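Local atomic coordinates of deoxyribodipyrimidine photo-lyase (PDB entry 3UMV), a protein that uses light and a bound FAD to split UV-induced cyclobutane pyrimidine dimers in DNA back into separate pyrimidines. Residues Gly283-Leu288 and Glu425-Asp430; Met385-Lys390 and Arg481-Ser486. One frame throughout, in Å; residues are numbered along the deposited sequence. Where two conformers were deposited one is given.

Contact 1: Gly283-Leu288 and Glu425-Asp430; sequences GLSPYL and EIDGRD. With FAD (flavin-adenine dinucleotide), chain I.
S285 and D427 both place their first side-chain branch between the backbone N and the carbonyl carbon (chi1 66° and 59°), and these matching turns aim hydroxyl and carboxylate at each other. S285 OG donates to D427 OD2 over 2.6 Å, on the lone pair anti to OD1. The same oxygen, OD2, also takes a salt bridge from R396, which together with S285 should limit how far the carboxylate can swing. Next to this polar pair, P286 and I426 meet at about a right angle, the proline CG lying 3.7 Å from I426 CG2; F92 and R88 of helix 87-106 also pack on the isoleucine.

FAD is gripped from both segments. Leading into helix 285-290, successive backbone amides meet the flavin-side phosphate: G283 N gives O2P a bond of 2.9 Å, S285 N gives O1P another of 2.9 Å, and L284 N adds a weak one to O1P. From the other segment, D427 O accepts from flavin N3 at 2.7 Å, while D427 OD1 stands over the ring face, 3.3 Å from N3, rather than in line with its N-H. A leucine in place of D427 would probably leave the S285 hydroxyl and the R396 charge without their carboxylate mate beside the flavin. L288 adds a packing contact, its CD1 3.4 Å from O2B of the adenosine ribose. Successive backbone amides holding the phosphate, and an aspartate whose backbone oxygen takes the flavin N3-H while its carboxylate sits over the pyrimidine face, are characteristic of the photolyase FAD-binding site.

Contact 2: Met385-Lys390 and Arg481-Ser486; sequences MVHHGK and RLAGQS. With URE (urea), chain J; FAD (flavin-adenine dinucleotide), chain I; EDO (1,2-ethanediol), chain C.
Hydrogen bonding joins the two helices through H387 and S486: the ring nitrogen ND1 lies 3.0 Å from the serine OG, which comes in at the ring edge near its plane. Either group could be the donor. The serine carries OG anti to its own backbone N (chi1 -180°), reaching out from helix 472-489 to the imidazole. A water reinforces the link, donating to H387 O at 3.0 Å while sitting 2.7 Å from S486 OG, and in this way it ties the last turn of helix 376-388 to the same hydroxyl. Within the turn after that helix, H388 ND1 gives a weak but nearly straight bond (167°) to K390 O.

Ring packing comes next. The H387 imidazole is sandwiched: A483 CA makes a CH-pi contact over one face, 4.2 Å from the centroid and offset toward the rim, and V386 CG1 lies over the centre of the opposite face. The methyl of A483 touches the ring at CD2 (3.8 Å). The H388 ring, for its part, stacks on W241.

Purely apolar contact is lighter. L482 brings CD1 to within 4.0 Å of H388 CB and approaches the imidazole obliquely.

Ionic and polar contacts with the cofactor belong to K390. Its chain runs extended and bends only at the end, chi4 -70°, to set NZ 2.8 Å from O2P of the flavin-side phosphate, with further bonds to O5' and an ethanediol.

Two helices thus meet at the surface: the C-terminal helix 472-489 packs on the end of helix 376-388, whose inner side, through M385, faces helices 393-405 and 410-424.

Along the chain the segments alternate, 283-288, 385-390, 425-430, 481-486, and the two contacts have centres 16 Å apart in the helical part of the protein that holds FAD. Contact 1 is buried near the centre of the chain, whereas contact 2 lies at the surface, where helix 376-388 meets the last modelled helix, 472-489. They join directly: I426 N approaches G389 O at 2.9 Å, a probable hydrogen bond, and S285 OG packs on K390 CE. Each contact supplies part of the grip on the cofactor's phosphate, through 283-288 and 385-390. The loop after helix 376-388 therefore runs from the outer helix pair inward to the cofactor.

Contact 1: Gly283-Leu288 and Glu425-Asp430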
ATOM      1  N   GLY A 283       3.177   0.855  13.147  1.00 18.86           N
ATOM      2  CA  GLY A 283       4.358   0.743  12.307  1.00 18.42           C
ATOM      3  C   GLY A 283       4.192  -0.331  11.235  1.00 20.62           C
ATOM      4  O   GLY A 283       5.171  -0.865  10.703  1.00 19.66           O
ATOM      5  N   LEU A 284       2.939  -0.640  10.915  1.00 14.34           N
ATOM      6  CA  LEU A 284       2.624  -1.730   9.991  1.00 12.88           C
ATOM      7  C   LEU A 284       2.584  -1.329   8.526  1.00 16.76           C
ATOM      8  O   LEU A 284       2.747  -2.182   7.655  1.00 16.44           O
ATOM      9  CB  LEU A 284       1.293  -2.393  10.359  1.00 11.59           C
ATOM     10  CG  LEU A 284       1.310  -3.256  11.616  1.00 18.07           C
ATOM     11  CD1 LEU A 284      -0.114  -3.673  11.941  1.00 17.24           C
ATOM     12  CD2 LEU A 284       2.203  -4.479  11.394  1.00 17.88           C
ATOM     13  N   SER A 285       2.361  -0.047   8.251  1.00 14.69           N
ATOM     14  CA  SER A 285       2.139   0.378   6.860  1.00 17.61           C
ATOM     15  C   SER A 285       3.263   0.009   5.880  1.00 17.48           C
ATOM     16  O   SER A 285       2.998  -0.295   4.723  1.00 16.30           O
ATOM     17  CB  SER A 285       1.820   1.870   6.785  1.00 13.71           C
ATOM     18  OG  SER A 285       2.924   2.661   7.183  1.00 16.86           O
ATOM     19  N   PRO A 286       4.523   0.027   6.322  1.00 15.92           N
ATOM     20  CA  PRO A 286       5.538  -0.369   5.333  1.00 15.90           C
ATOM     21  C   PRO A 286       5.302  -1.803   4.855  1.00 15.79           C
ATOM     22  O   PRO A 286       5.266  -2.101   3.661  1.00 17.94           O
ATOM     23  CB  PRO A 286       6.850  -0.272   6.112  1.00 21.25           C
ATOM     24  CG  PRO A 286       6.557   0.671   7.248  1.00 23.46           C
ATOM     25  CD  PRO A 286       5.116   0.472   7.601  1.00 20.01           C
ATOM     26  N   TYR A 287       5.095  -2.693   5.820  1.00 15.14           N
ATOM     27  CA  TYR A 287       4.821  -4.095   5.546  1.00 13.73           C
ATOM     28  C   TYR A 287       3.517  -4.332   4.774  1.00 18.40           C
ATOM     29  O   TYR A 287       3.475  -5.139   3.854  1.00 19.23           O
ATOM     30  CB  TYR A 287       4.811  -4.854   6.868  1.00 15.83           C
ATOM     31  CG  TYR A 287       6.117  -4.715   7.622  1.00 15.33           C
ATOM     32  CD1 TYR A 287       6.177  -4.067   8.860  1.00 15.65           C
ATOM     33  CD2 TYR A 287       7.285  -5.269   7.121  1.00 17.07           C
ATOM     34  CE1 TYR A 287       7.387  -3.946   9.549  1.00 15.81           C
ATOM     35  CE2 TYR A 287       8.484  -5.154   7.803  1.00 15.44           C
ATOM     36  CZ  TYR A 287       8.530  -4.511   9.018  1.00 16.77           C
ATOM     37  OH  TYR A 287       9.733  -4.420   9.682  1.00 23.74           O
ATOM     38  N   LEU A 288       2.464  -3.612   5.133  1.00 15.23           N
ATOM     39  CA  LEU A 288       1.178  -3.763   4.471  1.00 14.40           C
ATOM     40  C   LEU A 288       1.267  -3.260   3.037  1.00 15.82           C
ATOM     41  O   LEU A 288       0.705  -3.871   2.121  1.00 18.72           O
ATOM     42  CB  LEU A 288       0.093  -2.990   5.239  1.00 15.55           C
ATOM     43  CG  LEU A 288      -0.300  -3.598   6.591  1.00 16.90           C
ATOM     44  CD1 LEU A 288      -1.273  -2.678   7.308  1.00 15.20           C
ATOM     45  CD2 LEU A 288      -0.894  -4.978   6.437  1.00 14.58           C
ATOM     46  N   GLU A 425       7.861   8.650   1.350  1.00 12.10           N
ATOM     47  CA  GLU A 425       7.242   7.686   2.256  1.00 13.86           C
ATOM     48  C   GLU A 425       7.574   6.241   1.874  1.00 14.44           C
ATOM     49  O   GLU A 425       7.540   5.856   0.707  1.00 16.68           O
ATOM     50  CB  GLU A 425       5.721   7.873   2.330  1.00 14.96           C
ATOM     51  CG  GLU A 425       5.253   9.224   2.789  1.00 15.99           C
ATOM     52  CD  GLU A 425       5.269   9.406   4.305  1.00 24.20           C
ATOM     53  OE1 GLU A 425       4.616  10.347   4.789  1.00 19.68           O
ATOM     54  OE2 GLU A 425       5.917   8.610   5.012  1.00 26.28           O
ATOM     55  N   ILE A 426       7.892   5.436   2.877  1.00 13.02           N
ATOM     56  CA  ILE A 426       8.139   4.023   2.648  1.00 12.89           C
ATOM     57  C   ILE A 426       6.846   3.295   2.282  1.00 13.74           C
ATOM     58  O   ILE A 426       6.878   2.276   1.606  1.00 15.20           O
ATOM     59  CB  ILE A 426       8.828   3.377   3.870  1.00 16.54           C
ATOM     60  CG1 ILE A 426       9.298   1.960   3.521  1.00 17.81           C
ATOM     61  CG2 ILE A 426       7.923   3.418   5.108  1.00 18.09           C
ATOM     62  CD1 ILE A 426      10.208   1.924   2.333  1.00 20.13           C
ATOM     63  N   ASP A 427       5.714   3.866   2.682  1.00 13.38           N
ATOM     64  CA  ASP A 427       4.399   3.278   2.449  1.00 13.19           C
ATOM     65  C   ASP A 427       3.629   3.961   1.304  1.00 14.77           C
ATOM     66  O   ASP A 427       2.431   3.720   1.103  1.00 11.19           O
ATOM     67  CB  ASP A 427       3.584   3.249   3.771  1.00 10.54           C
ATOM     68  CG  ASP A 427       3.381   4.639   4.385  1.00 18.77           C
ATOM     69  OD1 ASP A 427       3.503   5.655   3.672  1.00 17.88           O
ATOM     70  OD2 ASP A 427       3.088   4.719   5.598  1.00 18.60           O
ATOM     71  N   GLY A 428       4.343   4.786   0.537  1.00 11.33           N
ATOM     72  CA  GLY A 428       3.749   5.613  -0.501  1.00 10.43           C
ATOM     73  C   GLY A 428       3.527   4.877  -1.808  1.00 11.40           C
ATOM     74  O   GLY A 428       3.752   3.669  -1.885  1.00 15.80           O
ATOM     75  N   ARG A 429       3.085   5.602  -2.835  1.00 11.68           N
ATOM     76  CA  ARG A 429       2.714   4.989  -4.116  1.00 10.48           C
ATOM     77  C   ARG A 429       1.681   3.895  -3.839  1.00  9.86           C
ATOM     78  O   ARG A 429       1.847   2.736  -4.224  1.00 12.75           O
ATOM     79  CB  ARG A 429       3.958   4.436  -4.845  1.00 11.81           C
ATOM     80  CG  ARG A 429       5.000   5.500  -5.243  1.00 14.25           C
ATOM     81  CD  ARG A 429       6.380   4.871  -5.532  1.00 17.04           C
ATOM     82  NE  ARG A 429       6.727   3.894  -4.503  1.00 18.65           N
ATOM     83  CZ  ARG A 429       6.848   2.583  -4.718  1.00 15.27           C
ATOM     84  NH1 ARG A 429       6.707   2.076  -5.948  1.00 15.52           N
ATOM     85  NH2 ARG A 429       7.128   1.774  -3.701  1.00 16.22           N
ATOM     86  N   ASP A 430       0.598   4.307  -3.180  1.00 12.87           N
ATOM     87  CA  ASP A 430      -0.360   3.407  -2.561  1.00 12.00           C
ATOM     88  C   ASP A 430      -1.735   4.047  -2.664  1.00 11.60           C
ATOM     89  O   ASP A 430      -1.863   5.247  -2.507  1.00 11.92           O
ATOM     90  CB  ASP A 430      -0.005   3.256  -1.068  1.00 12.19           C
ATOM     91  CG  ASP A 430      -0.762   2.114  -0.391  1.00 16.61           C
ATOM     92  OD1 ASP A 430      -1.918   2.319   0.044  1.00 17.48           O
ATOM     93  OD2 ASP A 430      -0.196   1.003  -0.300  1.00 17.19           O
TER
HETATM   94  PA  FAD I 801      -1.698   2.903  12.318  1.00 15.32           P
HETATM   95  O1A FAD I 801      -2.396   4.028  13.019  1.00 20.21           O
HETATM   96  O2A FAD I 801      -1.064   1.893  13.234  1.00 16.35           O
HETATM   97  O5B FAD I 801      -2.745   2.209  11.327  1.00 16.20           O
HETATM   98  C5B FAD I 801      -2.697   0.830  11.033  1.00 20.26           C
HETATM   99  C4B FAD I 801      -3.067   0.597   9.564  1.00 15.98           C
HETATM  100  O4B FAD I 801      -4.357   1.102   9.254  1.00 14.28           O
HETATM  101  C3B FAD I 801      -2.133   1.334   8.624  1.00 17.49           C
HETATM  102  O3B FAD I 801      -0.950   0.606   8.393  1.00 17.24           O
HETATM  103  C2B FAD I 801      -2.976   1.421   7.386  1.00 14.42           C
HETATM  104  O2B FAD I 801      -3.004   0.161   6.742  1.00 18.60           O
HETATM  105  C1B FAD I 801      -4.350   1.660   7.958  1.00 15.20           C
HETATM  106  N9A FAD I 801      -4.655   3.099   8.015  1.00 14.24           N
HETATM  107  C8A FAD I 801      -4.467   3.956   9.066  1.00 16.30           C
HETATM  108  N7A FAD I 801      -4.897   5.181   8.679  1.00 13.66           N
HETATM  109  C5A FAD I 801      -5.338   5.112   7.392  1.00 13.15           C
HETATM  110  C6A FAD I 801      -5.883   6.036   6.492  1.00 14.39           C
HETATM  111  N6A FAD I 801      -6.166   7.288   6.848  1.00 18.62           N
HETATM  112  N1A FAD I 801      -6.244   5.628   5.226  1.00 14.33           N
HETATM  113  C2A FAD I 801      -6.079   4.314   4.854  1.00 16.42           C
HETATM  114  N3A FAD I 801      -5.539   3.407   5.739  1.00 15.00           N
HETATM  115  C4A FAD I 801      -5.191   3.801   6.984  1.00 14.60           C
HETATM  116  N1  FAD I 801      -1.107   5.486   4.124  1.00  9.88           N
HETATM  117  C2  FAD I 801      -0.317   4.621   3.424  1.00 14.62           C
HETATM  118  O2  FAD I 801      -0.396   3.424   3.701  1.00 15.69           O
HETATM  119  N3  FAD I 801       0.518   5.085   2.422  1.00 11.32           N
HETATM  120  C4  FAD I 801       0.580   6.435   2.127  1.00 13.20           C
HETATM  121  O4  FAD I 801       1.331   6.846   1.237  1.00 14.63           O
HETATM  122  C4X FAD I 801      -0.237   7.306   2.838  1.00 15.67           C
HETATM  123  N5  FAD I 801      -0.214   8.661   2.603  1.00 16.42           N
HETATM  124  C5X FAD I 801      -1.047   9.509   3.306  1.00 13.22           C
HETATM  125  C6  FAD I 801      -1.039  10.883   3.035  1.00 10.28           C
HETATM  126  C7  FAD I 801      -1.878  11.745   3.749  1.00 10.31           C
HETATM  127  C7M FAD I 801      -1.860  13.217   3.429  1.00  9.76           C
HETATM  128  C8  FAD I 801      -2.714  11.221   4.739  1.00 11.96           C
HETATM  129  C8M FAD I 801      -3.632  12.094   5.541  1.00 12.83           C
HETATM  130  C9  FAD I 801      -2.703   9.862   5.005  1.00  9.70           C
HETATM  131  C9A FAD I 801      -1.879   9.010   4.293  1.00 11.51           C
HETATM  132  N10 FAD I 801      -1.873   7.658   4.568  1.00 10.48           N
HETATM  133  C10 FAD I 801      -1.063   6.827   3.834  1.00  9.86           C
HETATM  134  C1' FAD I 801      -2.763   7.053   5.645  1.00 12.56           C
HETATM  135  C2' FAD I 801      -2.099   6.978   7.056  1.00 12.97           C
HETATM  136  O2' FAD I 801      -1.476   8.196   7.480  1.00 14.04           O
HETATM  137  C3' FAD I 801      -1.061   5.849   7.200  1.00 12.98           C
HETATM  138  O3' FAD I 801      -1.623   4.646   6.748  1.00 13.37           O
HETATM  139  C4' FAD I 801      -0.581   5.646   8.639  1.00 15.73           C
HETATM  140  O4' FAD I 801      -0.003   6.844   9.123  1.00 18.20           O
HETATM  141  C5' FAD I 801       0.422   4.495   8.647  1.00 13.94           C
HETATM  142  O5' FAD I 801       1.150   4.352   9.844  1.00 11.85           O
HETATM  143  P   FAD I 801       0.851   3.094  10.795  1.00 13.52           P
HETATM  144  O1P FAD I 801       0.895   1.800  10.006  1.00 15.62           O
HETATM  145  O2P FAD I 801       1.820   3.105  11.949  1.00 14.02           O
HETATM  146  O3P FAD I 801      -0.625   3.538  11.270  1.00 15.16           O

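Contact 2: Met385-Lys390 and Arg481-Ser486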
ATOM      1  N   MET A 385       9.163  12.973   7.327  1.00 20.59           N
ATOM      2  CA  MET A 385       8.999  12.188   6.107  1.00 18.55           C
ATOM      3  C   MET A 385      10.328  12.035   5.343  1.00 15.94           C
ATOM      4  O   MET A 385      10.709  10.934   4.944  1.00 14.66           O
ATOM      5  CB  MET A 385       7.923  12.819   5.218  1.00 17.43           C
ATOM      6  CG  MET A 385       7.632  12.028   3.962  1.00 18.44           C
ATOM      7  SD  MET A 385       6.373  12.791   2.912  1.00 21.17           S
ATOM      8  CE  MET A 385       7.068  14.431   2.689  1.00 13.23           C
ATOM      9  N   VAL A 386      11.047  13.138   5.156  1.00 17.26           N
ATOM     10  CA  VAL A 386      12.285  13.105   4.389  1.00 16.14           C
ATOM     11  C   VAL A 386      13.332  12.186   5.014  1.00 18.69           C
ATOM     12  O   VAL A 386      13.910  11.365   4.327  1.00 18.64           O
ATOM     13  CB  VAL A 386      12.891  14.521   4.204  1.00 13.94           C
ATOM     14  CG1 VAL A 386      14.308  14.439   3.637  1.00 19.79           C
ATOM     15  CG2 VAL A 386      11.998  15.383   3.306  1.00 14.63           C
ATOM     16  N   HIS A 387      13.572  12.324   6.315  1.00 17.13           N
ATOM     17  CA  HIS A 387      14.685  11.603   6.947  1.00 17.46           C
ATOM     18  C   HIS A 387      14.314  10.268   7.597  1.00 19.69           C
ATOM     19  O   HIS A 387      15.125   9.341   7.628  1.00 22.50           O
ATOM     20  CB  HIS A 387      15.402  12.506   7.945  1.00 23.42           C
ATOM     21  CG  HIS A 387      16.014  13.711   7.312  1.00 25.84           C
ATOM     22  ND1 HIS A 387      17.181  13.652   6.582  1.00 23.68           N
ATOM     23  CD2 HIS A 387      15.606  15.000   7.266  1.00 23.48           C
ATOM     24  CE1 HIS A 387      17.474  14.857   6.127  1.00 27.51           C
ATOM     25  NE2 HIS A 387      16.538  15.694   6.534  1.00 26.72           N
ATOM     26  N   HIS A 388      13.098  10.172   8.113  1.00 21.06           N
ATOM     27  CA  HIS A 388      12.633   8.943   8.746  1.00 21.19           C
ATOM     28  C   HIS A 388      11.888   8.040   7.750  1.00 20.60           C
ATOM     29  O   HIS A 388      11.922   6.824   7.879  1.00 18.55           O
ATOM     30  CB  HIS A 388      11.746   9.285   9.952  1.00 18.58           C
ATOM     31  CG  HIS A 388      11.330   8.108  10.778  1.00 17.85           C
ATOM     32  ND1 HIS A 388      10.010   7.740  10.930  1.00 24.00           N
ATOM     33  CD2 HIS A 388      12.049   7.243  11.532  1.00 17.87           C
ATOM     34  CE1 HIS A 388       9.937   6.685  11.722  1.00 23.00           C
ATOM     35  NE2 HIS A 388      11.160   6.367  12.104  1.00 21.76           N
ATOM     36  N   GLY A 389      11.211   8.631   6.767  1.00 19.39           N
ATOM     37  CA  GLY A 389      10.473   7.848   5.785  1.00 14.86           C
ATOM     38  C   GLY A 389       9.057   7.449   6.181  1.00 15.92           C
ATOM     39  O   GLY A 389       8.388   6.683   5.481  1.00 16.36           O
ATOM     40  N   LYS A 390       8.570   7.968   7.297  1.00 15.90           N
ATOM     41  CA  LYS A 390       7.204   7.677   7.708  1.00 13.89           C
ATOM     42  C   LYS A 390       6.735   8.822   8.592  1.00 19.58           C
ATOM     43  O   LYS A 390       7.109   8.909   9.760  1.00 17.81           O
ATOM     44  CB  LYS A 390       7.132   6.328   8.441  1.00 15.90           C
ATOM     45  CG  LYS A 390       5.719   5.873   8.810  1.00 18.34           C
ATOM     46  CD  LYS A 390       5.719   4.483   9.469  1.00 14.03           C
ATOM     47  CE  LYS A 390       4.331   4.062   9.948  1.00 15.74           C
ATOM     48  NZ  LYS A 390       3.842   4.872  11.132  1.00 13.09           N
ATOM     49  N   ARG A 481      16.220  16.215  16.137  0.50 36.25           N
ATOM     50  CA  ARG A 481      17.188  15.185  16.499  0.50 36.66           C
ATOM     51  C   ARG A 481      17.277  14.075  15.452  0.50 36.17           C
ATOM     52  O   ARG A 481      18.363  13.574  15.163  0.50 36.40           O
ATOM     53  CB  ARG A 481      16.873  14.607  17.879  0.50 38.27           C
ATOM     54  CG  ARG A 481      16.891  15.646  18.984  0.50 36.71           C
ATOM     55  CD  ARG A 481      16.935  15.004  20.355  0.50 33.35           C
ATOM     56  NE  ARG A 481      15.777  14.157  20.608  0.50 31.44           N
ATOM     57  CZ  ARG A 481      14.625  14.595  21.104  0.50 28.10           C
ATOM     58  NH1 ARG A 481      13.624  13.749  21.306  0.50 25.24           N
ATOM     59  NH2 ARG A 481      14.475  15.880  21.398  0.50 28.63           N
ATOM     60  N   LEU A 482      16.135  13.696  14.884  1.00 34.69           N
ATOM     61  CA  LEU A 482      16.105  12.685  13.825  1.00 37.49           C
ATOM     62  C   LEU A 482      16.843  13.165  12.576  1.00 39.63           C
ATOM     63  O   LEU A 482      17.686  12.452  12.027  1.00 39.49           O
ATOM     64  CB  LEU A 482      14.663  12.324  13.456  1.00 39.31           C
ATOM     65  CG  LEU A 482      14.102  11.037  14.063  1.00 43.43           C
ATOM     66  CD1 LEU A 482      12.687  10.782  13.570  1.00 42.27           C
ATOM     67  CD2 LEU A 482      15.004   9.852  13.737  1.00 45.27           C
ATOM     68  N   ALA A 483      16.516  14.373  12.128  1.00 38.59           N
ATOM     69  CA  ALA A 483      17.161  14.953  10.955  1.00 37.28           C
ATOM     70  C   ALA A 483      18.674  15.043  11.155  1.00 40.36           C
ATOM     71  O   ALA A 483      19.452  14.691  10.268  1.00 39.48           O
ATOM     72  CB  ALA A 483      16.575  16.325  10.649  1.00 37.61           C
ATOM     73  N   GLY A 484      19.089  15.508  12.328  1.00 40.44           N
ATOM     74  CA  GLY A 484      20.502  15.623  12.629  1.00 43.78           C
ATOM     75  C   GLY A 484      21.230  14.308  12.425  1.00 45.79           C
ATOM     76  O   GLY A 484      22.229  14.244  11.708  1.00 47.23           O
ATOM     77  N   GLN A 485      20.722  13.253  13.053  1.00 47.20           N
ATOM     78  CA  GLN A 485      21.323  11.933  12.922  1.00 52.22           C
ATOM     79  C   GLN A 485      21.323  11.476  11.467  1.00 51.08           C
ATOM     80  O   GLN A 485      22.296  10.893  10.987  1.00 50.85           O
ATOM     81  CB  GLN A 485      20.577  10.919  13.787  1.00 57.79           C
ATOM     82  CG  GLN A 485      20.633  11.221  15.271  1.00 65.71           C
ATOM     83  CD  GLN A 485      19.791  10.262  16.085  1.00 71.92           C
ATOM     84  OE1 GLN A 485      19.791  10.308  17.317  1.00 75.45           O
ATOM     85  NE2 GLN A 485      19.064   9.385  15.400  1.00 73.28           N
ATOM     86  N   SER A 486      20.227  11.750  10.766  1.00 48.19           N
ATOM     87  CA  SER A 486      20.096  11.329   9.378  1.00 46.28           C
ATOM     88  C   SER A 486      21.083  12.048   8.458  1.00 47.28           C
ATOM     89  O   SER A 486      21.681  11.430   7.576  1.00 47.85           O
ATOM     90  CB  SER A 486      18.666  11.539   8.888  1.00 45.56           C
ATOM     91  OG  SER A 486      18.539  11.124   7.544  1.00 48.22           O
TER
HETATM   92  C   URE J 901       5.824   7.705  13.115  1.00 27.67           C
HETATM   93  O   URE J 901       6.184   8.652  12.415  1.00 24.40           O
HETATM   94  N1  URE J 901       5.644   7.858  14.408  1.00 23.56           N
HETATM   95  N2  URE J 901       5.779   6.502  12.599  1.00 21.81           N
HETATM   96  PA  FAD I 801      -1.698   2.903  12.318  1.00 15.32           P
HETATM   97  O1A FAD I 801      -2.396   4.028  13.019  1.00 20.21           O
HETATM   98  O2A FAD I 801      -1.064   1.893  13.234  1.00 16.35           O
HETATM   99  O5B FAD I 801      -2.745   2.209  11.327  1.00 16.20           O
HETATM  100  C5B FAD I 801      -2.697   0.830  11.033  1.00 20.26           C
HETATM  101  C4B FAD I 801      -3.067   0.597   9.564  1.00 15.98           C
HETATM  102  O4B FAD I 801      -4.357   1.102   9.254  1.00 14.28           O
HETATM  103  C3B FAD I 801      -2.133   1.334   8.624  1.00 17.49           C
HETATM  104  O3B FAD I 801      -0.950   0.606   8.393  1.00 17.24           O
HETATM  105  C2B FAD I 801      -2.976   1.421   7.386  1.00 14.42           C
HETATM  106  O2B FAD I 801      -3.004   0.161   6.742  1.00 18.60           O
HETATM  107  C1B FAD I 801      -4.350   1.660   7.958  1.00 15.20           C
HETATM  108  N9A FAD I 801      -4.655   3.099   8.015  1.00 14.24           N
HETATM  109  C8A FAD I 801      -4.467   3.956   9.066  1.00 16.30           C
HETATM  110  N7A FAD I 801      -4.897   5.181   8.679  1.00 13.66           N
HETATM  111  C5A FAD I 801      -5.338   5.112   7.392  1.00 13.15           C
HETATM  112  C6A FAD I 801      -5.883   6.036   6.492  1.00 14.39           C
HETATM  113  N6A FAD I 801      -6.166   7.288   6.848  1.00 18.62           N
HETATM  114  N1A FAD I 801      -6.244   5.628   5.226  1.00 14.33           N
HETATM  115  C2A FAD I 801      -6.079   4.314   4.854  1.00 16.42           C
HETATM  116  N3A FAD I 801      -5.539   3.407   5.739  1.00 15.00           N
HETATM  117  C4A FAD I 801      -5.191   3.801   6.984  1.00 14.60           C
HETATM  118  N1  FAD I 801      -1.107   5.486   4.124  1.00  9.88           N
HETATM  119  C2  FAD I 801      -0.317   4.621   3.424  1.00 14.62           C
HETATM  120  O2  FAD I 801      -0.396   3.424   3.701  1.00 15.69           O
HETATM  121  N3  FAD I 801       0.518   5.085   2.422  1.00 11.32           N
HETATM  122  C4  FAD I 801       0.580   6.435   2.127  1.00 13.20           C
HETATM  123  O4  FAD I 801       1.331   6.846   1.237  1.00 14.63           O
HETATM  124  C4X FAD I 801      -0.237   7.306   2.838  1.00 15.67           C
HETATM  125  N5  FAD I 801      -0.214   8.661   2.603  1.00 16.42           N
HETATM  126  C5X FAD I 801      -1.047   9.509   3.306  1.00 13.22           C
HETATM  127  C6  FAD I 801      -1.039  10.883   3.035  1.00 10.28           C
HETATM  128  C7  FAD I 801      -1.878  11.745   3.749  1.00 10.31           C
HETATM  129  C7M FAD I 801      -1.860  13.217   3.429  1.00  9.76           C
HETATM  130  C8  FAD I 801      -2.714  11.221   4.739  1.00 11.96           C
HETATM  131  C8M FAD I 801      -3.632  12.094   5.541  1.00 12.83           C
HETATM  132  C9  FAD I 801      -2.703   9.862   5.005  1.00  9.70           C
HETATM  133  C9A FAD I 801      -1.879   9.010   4.293  1.00 11.51           C
HETATM  134  N10 FAD I 801      -1.873   7.658   4.568  1.00 10.48           N
HETATM  135  C10 FAD I 801      -1.063   6.827   3.834  1.00  9.86           C
HETATM  136  C1' FAD I 801      -2.763   7.053   5.645  1.00 12.56           C
HETATM  137  C2' FAD I 801      -2.099   6.978   7.056  1.00 12.97           C
HETATM  138  O2' FAD I 801      -1.476   8.196   7.480  1.00 14.04           O
HETATM  139  C3' FAD I 801      -1.061   5.849   7.200  1.00 12.98           C
HETATM  140  O3' FAD I 801      -1.623   4.646   6.748  1.00 13.37           O
HETATM  141  C4' FAD I 801      -0.581   5.646   8.639  1.00 15.73           C
HETATM  142  O4' FAD I 801      -0.003   6.844   9.123  1.00 18.20           O
HETATM  143  C5' FAD I 801       0.422   4.495   8.647  1.00 13.94           C
HETATM  144  O5' FAD I 801       1.150   4.352   9.844  1.00 11.85           O
HETATM  145  P   FAD I 801       0.851   3.094  10.795  1.00 13.52           P
HETATM  146  O1P FAD I 801       0.895   1.800  10.006  1.00 15.62           O
HETATM  147  O2P FAD I 801       1.820   3.105  11.949  1.00 14.02           O
HETATM  148  O3P FAD I 801      -0.625   3.538  11.270  1.00 15.16           O
HETATM  149  C1  EDO C 701       8.134   3.885  13.098  1.00 29.33           C
HETATM  150  O1  EDO C 701       7.891   5.144  12.598  1.00 31.20           O
HETATM  151  C2  EDO C 701       7.113   2.978  13.057  1.00 28.33           C
HETATM  152  O2  EDO C 701       5.830   3.473  13.083  1.00 25.16           O
HETATM  153  O   HOH W   1      17.589   9.241   5.893  1.00 41.10           O